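Local atomic coordinates of Oxidored_FMN domain-containing protein ([Pseudomonas] geniculata N1, PDB entry 6L6J), a protein that probably acts as a flavin- and iron-sulfur-dependent amine oxidase on 6-hydroxypseudooxynicotine, carrying FMN, a [4Fe-4S] cluster and ADP. Residues V381-G395 and L407-A419. Sequence-based numbering, arbitrary orientation.
Sequences VPPAHNSDASILVIG and LAKRGYQVSIADA. With ADP (adenosine-5'-diphosphate), chain D.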
# COMPACT_ATOMS: atom_id res chain seq x y z
N VAL A 381 6.66 11.74 20.18
CA VAL A 381 7.77 12.57 19.64
C VAL A 381 8.65 12.97 20.82
O VAL A 381 8.20 13.06 21.94
CB VAL A 381 7.26 13.79 18.86
CG1 VAL A 381 6.58 13.38 17.55
CG2 VAL A 381 6.33 14.68 19.68
N PRO A 382 9.97 13.17 20.60
CA PRO A 382 10.83 13.79 21.61
C PRO A 382 10.28 15.17 21.97
O PRO A 382 9.85 15.91 21.09
CB PRO A 382 12.20 13.93 20.93
CG PRO A 382 12.17 12.89 19.83
CD PRO A 382 10.72 12.80 19.39
N PRO A 383 10.29 15.59 23.26
CA PRO A 383 9.83 16.93 23.61
C PRO A 383 10.64 17.96 22.82
O PRO A 383 11.80 17.77 22.60
CB PRO A 383 10.03 17.02 25.13
CG PRO A 383 10.14 15.58 25.59
CD PRO A 383 10.79 14.85 24.43
N ALA A 384 9.98 19.03 22.38
CA ALA A 384 10.65 20.20 21.76
C ALA A 384 11.81 20.63 22.66
O ALA A 384 11.57 20.89 23.85
CB ALA A 384 9.65 21.31 21.57
N HIS A 385 13.04 20.65 22.14
CA HIS A 385 14.17 21.38 22.77
C HIS A 385 13.75 22.85 22.87
O HIS A 385 13.32 23.42 21.82
CB HIS A 385 15.46 21.26 21.95
CG HIS A 385 15.74 22.49 21.13
ND1 HIS A 385 15.01 22.80 19.99
CD2 HIS A 385 16.60 23.52 21.32
CE1 HIS A 385 15.43 23.95 19.50
NE2 HIS A 385 16.40 24.42 20.30
N ASN A 386 13.81 23.47 24.05
CA ASN A 386 13.41 24.89 24.19
C ASN A 386 12.02 25.09 23.55
O ASN A 386 11.94 25.52 22.38
CB ASN A 386 14.47 25.82 23.59
CG ASN A 386 14.08 27.28 23.66
OD1 ASN A 386 13.08 27.64 24.27
ND2 ASN A 386 14.89 28.12 23.03
N SER A 387 10.97 24.81 24.32
CA SER A 387 9.53 24.89 23.92
C SER A 387 9.13 26.29 23.39
O SER A 387 8.11 26.38 22.66
CB SER A 387 8.68 24.48 25.09
OG SER A 387 7.39 25.05 24.98
N ASP A 388 9.85 27.35 23.77
CA ASP A 388 9.51 28.76 23.44
C ASP A 388 9.98 29.10 22.02
O ASP A 388 9.63 30.19 21.54
CB ASP A 388 10.11 29.76 24.44
CG ASP A 388 9.44 29.73 25.81
OD1 ASP A 388 8.18 29.60 25.86
OD2 ASP A 388 10.19 29.82 26.83
N ALA A 389 10.76 28.22 21.38
CA ALA A 389 11.26 28.41 20.00
C ALA A 389 10.08 28.44 19.02
O ALA A 389 9.16 27.60 19.18
CB ALA A 389 12.25 27.33 19.63
N SER A 390 10.12 29.35 18.04
CA SER A 390 9.06 29.54 17.03
C SER A 390 9.57 29.12 15.64
O SER A 390 10.75 29.43 15.31
CB SER A 390 8.52 30.96 17.06
OG SER A 390 9.18 31.80 16.12
N ILE A 391 8.70 28.46 14.87
CA ILE A 391 8.96 27.99 13.47
C ILE A 391 7.87 28.54 12.52
O ILE A 391 6.67 28.35 12.79
CB ILE A 391 9.04 26.44 13.42
CG1 ILE A 391 10.17 25.89 14.31
CG2 ILE A 391 9.18 25.96 11.98
CD1 ILE A 391 9.72 25.43 15.67
N LEU A 392 8.28 29.18 11.42
CA LEU A 392 7.38 29.58 10.31
C LEU A 392 7.48 28.53 9.20
O LEU A 392 8.59 28.33 8.66
CB LEU A 392 7.76 30.97 9.79
CG LEU A 392 6.88 31.54 8.68
CD1 LEU A 392 5.40 31.45 9.02
CD2 LEU A 392 7.24 32.99 8.37
N VAL A 393 6.36 27.88 8.87
CA VAL A 393 6.25 26.92 7.74
C VAL A 393 5.55 27.63 6.59
O VAL A 393 4.40 28.09 6.76
CB VAL A 393 5.52 25.63 8.17
CG1 VAL A 393 5.26 24.71 7.00
CG2 VAL A 393 6.29 24.90 9.27
N ILE A 394 6.20 27.69 5.44
CA ILE A 394 5.69 28.39 4.23
C ILE A 394 5.25 27.33 3.21
O ILE A 394 6.13 26.75 2.54
CB ILE A 394 6.75 29.37 3.70
CG1 ILE A 394 7.51 30.02 4.86
CG2 ILE A 394 6.10 30.39 2.78
CD1 ILE A 394 8.35 31.21 4.47
N GLY A 395 3.95 27.07 3.13
CA GLY A 395 3.37 26.04 2.24
C GLY A 395 2.34 25.18 2.95
O GLY A 395 2.66 24.58 4.00
N LEU A 407 6.23 19.35 14.56
CA LEU A 407 6.77 20.40 15.47
C LEU A 407 5.72 20.74 16.55
O LEU A 407 6.07 20.73 17.74
CB LEU A 407 7.16 21.63 14.63
CG LEU A 407 8.27 21.39 13.61
CD1 LEU A 407 8.35 22.54 12.63
CD2 LEU A 407 9.60 21.17 14.30
N ALA A 408 4.46 20.99 16.15
CA ALA A 408 3.34 21.29 17.07
C ALA A 408 3.31 20.24 18.19
O ALA A 408 3.22 20.66 19.36
CB ALA A 408 2.02 21.36 16.34
N LYS A 409 3.39 18.95 17.83
CA LYS A 409 3.23 17.79 18.76
C LYS A 409 4.38 17.78 19.77
O LYS A 409 4.13 17.44 20.92
CB LYS A 409 3.25 16.46 18.02
CG LYS A 409 2.02 16.16 17.17
CD LYS A 409 1.47 14.77 17.37
CE LYS A 409 2.46 13.68 17.04
NZ LYS A 409 1.79 12.37 16.90
N ARG A 410 5.60 18.11 19.32
CA ARG A 410 6.81 18.16 20.18
C ARG A 410 6.67 19.30 21.19
O ARG A 410 7.31 19.20 22.26
CB ARG A 410 8.08 18.37 19.35
CG ARG A 410 8.39 17.24 18.39
CD ARG A 410 9.70 17.47 17.67
NE ARG A 410 10.80 17.47 18.63
CZ ARG A 410 12.03 17.88 18.38
NH1 ARG A 410 12.37 18.33 17.18
NH2 ARG A 410 12.93 17.84 19.36
N GLY A 411 5.90 20.33 20.84
CA GLY A 411 5.46 21.42 21.73
C GLY A 411 5.95 22.80 21.28
O GLY A 411 5.69 23.77 22.03
N TYR A 412 6.64 22.90 20.13
CA TYR A 412 7.17 24.19 19.59
C TYR A 412 6.01 25.15 19.30
O TYR A 412 4.86 24.69 19.12
CB TYR A 412 7.97 24.01 18.30
CG TYR A 412 9.28 23.29 18.47
CD1 TYR A 412 10.43 23.97 18.83
CD2 TYR A 412 9.38 21.91 18.31
CE1 TYR A 412 11.64 23.32 19.02
CE2 TYR A 412 10.58 21.24 18.50
CZ TYR A 412 11.71 21.94 18.86
OH TYR A 412 12.89 21.29 19.03
N GLN A 413 6.32 26.45 19.25
CA GLN A 413 5.39 27.50 18.74
C GLN A 413 5.47 27.47 17.22
O GLN A 413 6.57 27.68 16.70
CB GLN A 413 5.75 28.89 19.31
CG GLN A 413 5.86 28.94 20.83
CD GLN A 413 4.61 28.44 21.51
OE1 GLN A 413 3.50 28.73 21.09
NE2 GLN A 413 4.79 27.68 22.57
N VAL A 414 4.36 27.19 16.53
CA VAL A 414 4.34 26.90 15.07
C VAL A 414 3.36 27.82 14.36
O VAL A 414 2.17 27.73 14.64
CB VAL A 414 4.00 25.42 14.79
CG1 VAL A 414 3.80 25.15 13.30
CG2 VAL A 414 5.04 24.48 15.39
N SER A 415 3.84 28.65 13.44
CA SER A 415 3.00 29.36 12.45
C SER A 415 3.14 28.68 11.08
O SER A 415 4.27 28.27 10.74
CB SER A 415 3.34 30.82 12.40
OG SER A 415 2.87 31.45 13.58
N ILE A 416 2.03 28.53 10.36
CA ILE A 416 2.00 28.02 8.96
C ILE A 416 1.16 28.97 8.08
O ILE A 416 0.05 29.35 8.50
CB ILE A 416 1.49 26.56 8.93
CG1 ILE A 416 1.37 26.04 7.50
CG2 ILE A 416 0.18 26.42 9.69
CD1 ILE A 416 1.39 24.52 7.39
N ALA A 417 1.71 29.35 6.92
CA ALA A 417 1.09 30.25 5.93
C ALA A 417 0.92 29.51 4.60
O ALA A 417 1.80 28.70 4.25
CB ALA A 417 1.95 31.48 5.76
N ASP A 418 -0.17 29.78 3.87
CA ASP A 418 -0.39 29.32 2.47
C ASP A 418 -1.06 30.45 1.69
O ASP A 418 -1.84 31.21 2.30
CB ASP A 418 -1.27 28.07 2.41
CG ASP A 418 -1.35 27.48 1.02
OD1 ASP A 418 -0.36 26.83 0.62
OD2 ASP A 418 -2.38 27.74 0.30
N ALA A 419 -0.80 30.52 0.39
CA ALA A 419 -1.26 31.62 -0.50
C ALA A 419 -2.72 31.39 -0.93
O ALA A 419 -3.32 32.38 -1.40
CB ALA A 419 -0.34 31.75 -1.69
PB ADP D . 4.40 19.67 -1.27
O1B ADP D . 3.73 19.96 0.05
O2B ADP D . 4.08 18.28 -1.82
O3B ADP D . 5.88 19.96 -1.24
PA ADP D . 2.45 21.45 -2.54
O1A ADP D . 1.39 20.51 -2.06
O2A ADP D . 2.43 21.90 -3.95
O3A ADP D . 3.85 20.73 -2.33
O5' ADP D . 2.55 22.71 -1.53
C5' ADP D . 2.92 24.03 -1.98
C4' ADP D . 1.96 25.04 -1.39
O4' ADP D . 2.72 26.22 -1.01
C3' ADP D . 0.87 25.55 -2.35
O3' ADP D . -0.35 25.86 -1.70
C2' ADP D . 1.53 26.83 -2.90
O2' ADP D . 0.67 27.74 -3.54
C1' ADP D . 2.11 27.35 -1.58
N9 ADP D . 3.07 28.45 -1.74
C8 ADP D . 4.02 28.62 -2.72
N7 ADP D . 4.71 29.72 -2.59
C5 ADP D . 4.17 30.33 -1.46
C6 ADP D . 4.46 31.54 -0.78
N6 ADP D . 5.42 32.38 -1.15
N1 ADP D . 3.74 31.84 0.32
C2 ADP D . 2.78 30.99 0.71
N3 ADP D . 2.43 29.83 0.16
C4 ADP D . 3.16 29.55 -0.93
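Y412 and R410 receive the loop that leads into strand 390-394, and together they illustrate how a Rossmann beta-alpha-beta unit can be closed at the end remote from its nucleotide. The methyl CB of A384 sits over one face of the Y412 ring, 3.3 Å from its centroid, a CH-pi contact. The phenol OH meets H385 ND1 at the edge of the imidazole, 2.8 Å away in a nearly straight hydrogen bond (175°), while the two rings meet rim to rim. R410 reaches back along the same loop: a bend at chi3 (64°) brings NE within 3.1 Å of P382 O, which lies in the guanidinium plane, and NH2 adds a weak bond to P383 O. The backbone joins in, A384 N donating to R410 O at 2.7 Å. NH1 of R410 is taken by the carbonyls of G664 and Y667, and the Y667 ring stands edge-to-face to both Y412 and H385, so the end of the C-terminal helix 653-666 and Y667 just after it share in this cluster.

What positions Y412 is the end of helix 398-410, where G411 takes positive phi (119°) in a Schellman motif and turns the chain into strand 413-417. I391 CD1 packs on Y412 CB at 3.5 Å, and its CG2 branch meets L407 CD1. From there parallel pairing continues to G395 N, bonded to A417 O at 2.9 Å. Beyond it, D418 OD1 accepts from the ribose O3' of ADP, as an acidic residue after the second strand commonly does in Rossmann folds, and also from G396 N. Strand 390-394 lies between 413-417 and 476-479 in the five-stranded parallel sheet; 456-459 flanks 413-417, and helix 466-472 covers the face bearing L392, I394 and S415.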